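PDB 1IXL: thioesterase domain-containing protein, which is of unknown function but has a hot-dog fold and may hydrolyse acyl-CoA thioesters, as related thioesterases do. Local coordinates for residues D56-L61 with L87-K92. Sequence-based numbering, arbitrary orientation.
Sequences DYAAML and LVAKAK
Ala58 CB of the helix fits between two methyls of the strand, Ala91 CB at 3.7 Å and Ala89 CB at 3.8 Å. These two residues stand two apart on 87-92, so both point at the helix, while Lys90 between them points away. Ala58 CB touches both strand methyls, which do not touch each other; with side chains of one carbon only, the backbones come close: the axes of 56-61 and 87-92 pass 7.2 Å apart, crossing at -37°, and the CA atoms of Ala59 and Ala91 are 5.3 Å from each other.

Methyl-to-backbone packing completes the contact. Ala91 CB presses on the helix main chain itself, 3.4 Å from Ala58 O and 3.7 Å from Ala59 N, lying against the peptide that joins these two residues. No hydrogen bond crosses; van der Waals packing alone joins the segments, and all four alanines are buried.

This is the central helix of the hot-dog fold lying in the curve of its antiparallel sheet. Strand 86-97 runs between 27-33 and 100-109, and both neighbours also meet helix 48-63: Tyr57 reaches Val30 and Leu61 reaches Ala28 on one, Ala59 rests on Val105 of the other.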
loop_
_atom_site.group_PDB
_atom_site.type_symbol
_atom_site.label_atom_id
_atom_site.label_comp_id
_atom_site.label_asym_id
_atom_site.label_seq_id
_atom_site.Cartn_x
_atom_site.Cartn_y
_atom_site.Cartn_z
ATOM N N ASP A 56 0.312 1.909 -1.850
ATOM C CA ASP A 56 1.751 2.038 -2.174
ATOM C C ASP A 56 2.577 1.309 -1.090
ATOM O O ASP A 56 3.469 0.511 -1.388
ATOM C CB ASP A 56 2.092 3.548 -2.212
ATOM C CG ASP A 56 3.578 3.849 -2.468
ATOM O OD1 ASP A 56 4.426 2.924 -2.426
ATOM O OD2 ASP A 56 3.887 5.053 -2.696
ATOM N N TYR A 57 2.268 1.593 0.169
ATOM C CA TYR A 57 2.965 0.978 1.291
ATOM C C TYR A 57 2.785 -0.543 1.295
ATOM O O TYR A 57 3.741 -1.268 1.554
ATOM C CB TYR A 57 2.474 1.625 2.616
ATOM C CG TYR A 57 3.090 1.125 3.934
ATOM C CD1 TYR A 57 4.449 0.782 4.031
ATOM C CD2 TYR A 57 2.331 1.124 5.114
ATOM C CE1 TYR A 57 5.027 0.467 5.259
ATOM C CE2 TYR A 57 2.896 0.821 6.351
ATOM C CZ TYR A 57 4.253 0.498 6.420
ATOM O OH TYR A 57 4.843 0.277 7.645
ATOM N N ALA A 58 1.577 -1.035 1.001
ATOM C CA ALA A 58 1.359 -2.474 0.980
ATOM C C ALA A 58 2.248 -3.129 -0.088
ATOM O O ALA A 58 2.827 -4.217 0.116
ATOM C CB ALA A 58 -0.138 -2.787 0.704
ATOM N N ALA A 59 2.351 -2.458 -1.225
ATOM C CA ALA A 59 3.159 -2.926 -2.341
ATOM C C ALA A 59 4.637 -3.026 -1.931
ATOM O O ALA A 59 5.305 -4.018 -2.238
ATOM C CB ALA A 59 2.991 -1.968 -3.540
HETATM N N MSE A 60 5.136 -2.017 -1.219
HETATM C CA MSE A 60 6.514 -2.032 -0.757
HETATM C C MSE A 60 6.722 -3.230 0.179
HETATM O O MSE A 60 7.799 -3.833 0.190
HETATM C CB MSE A 60 6.863 -0.737 -0.003
HETATM C CG MSE A 60 6.756 0.570 -0.815
HETATM SE SE MSE A 60 7.915 0.710 -2.206
HETATM C CE MSE A 60 7.142 -0.166 -3.320
ATOM N N LEU A 61 5.708 -3.579 0.972
ATOM C CA LEU A 61 5.862 -4.721 1.891
ATOM C C LEU A 61 5.666 -6.062 1.217
ATOM O O LEU A 61 6.121 -7.082 1.734
ATOM C CB LEU A 61 4.938 -4.597 3.118
ATOM C CG LEU A 61 5.256 -3.357 3.968
ATOM C CD1 LEU A 61 4.445 -3.350 5.266
ATOM C CD2 LEU A 61 6.730 -3.327 4.283
ATOM N N LEU A 87 -9.864 0.803 6.047
ATOM C CA LEU A 87 -9.431 0.216 4.782
ATOM C C LEU A 87 -8.344 -0.830 4.959
ATOM O O LEU A 87 -7.529 -0.720 5.867
ATOM C CB LEU A 87 -8.884 1.309 3.853
ATOM C CG LEU A 87 -9.731 2.572 3.622
ATOM C CD1 LEU A 87 -8.956 3.548 2.700
ATOM C CD2 LEU A 87 -11.080 2.199 2.988
ATOM N N VAL A 88 -8.346 -1.837 4.088
ATOM C CA VAL A 88 -7.312 -2.867 4.115
ATOM C C VAL A 88 -6.754 -3.068 2.699
ATOM O O VAL A 88 -7.473 -3.432 1.783
ATOM C CB VAL A 88 -7.827 -4.236 4.605
ATOM C CG1 VAL A 88 -6.668 -5.257 4.589
ATOM C CG2 VAL A 88 -8.411 -4.119 6.006
ATOM N N ALA A 89 -5.463 -2.833 2.535
ATOM C CA ALA A 89 -4.833 -3.023 1.244
ATOM C C ALA A 89 -4.175 -4.408 1.226
ATOM O O ALA A 89 -3.475 -4.766 2.167
ATOM C CB ALA A 89 -3.789 -1.937 1.028
ATOM N N LYS A 90 -4.432 -5.172 0.163
ATOM C CA LYS A 90 -3.856 -6.496 -0.039
ATOM C C LYS A 90 -2.984 -6.446 -1.299
ATOM O O LYS A 90 -3.477 -6.236 -2.400
ATOM C CB LYS A 90 -4.975 -7.540 -0.160
ATOM C CG LYS A 90 -5.835 -7.570 1.119
ATOM C CD LYS A 90 -6.885 -8.674 1.141
ATOM C CE LYS A 90 -7.825 -8.447 2.334
ATOM N NZ LYS A 90 -8.897 -9.488 2.368
ATOM N N ALA A 91 -1.681 -6.635 -1.109
ATOM C CA ALA A 91 -0.685 -6.556 -2.185
ATOM C C ALA A 91 0.018 -7.881 -2.485
ATOM O O ALA A 91 0.496 -8.541 -1.577
ATOM C CB ALA A 91 0.363 -5.508 -1.813
ATOM N N LYS A 92 0.080 -8.264 -3.760
ATOM C CA LYS A 92 0.760 -9.507 -4.136
ATOM C C LYS A 92 1.673 -9.303 -5.346
ATOM O O LYS A 92 1.298 -8.633 -6.301
ATOM C CB LYS A 92 -0.249 -10.613 -4.458
ATOM C CG LYS A 92 0.443 -11.938 -4.868
ATOM C CD LYS A 92 -0.522 -13.098 -4.989
ATOM C CE LYS A 92 -1.498 -12.930 -6.139
ATOM N NZ LYS A 92 -2.244 -14.215 -6.389
#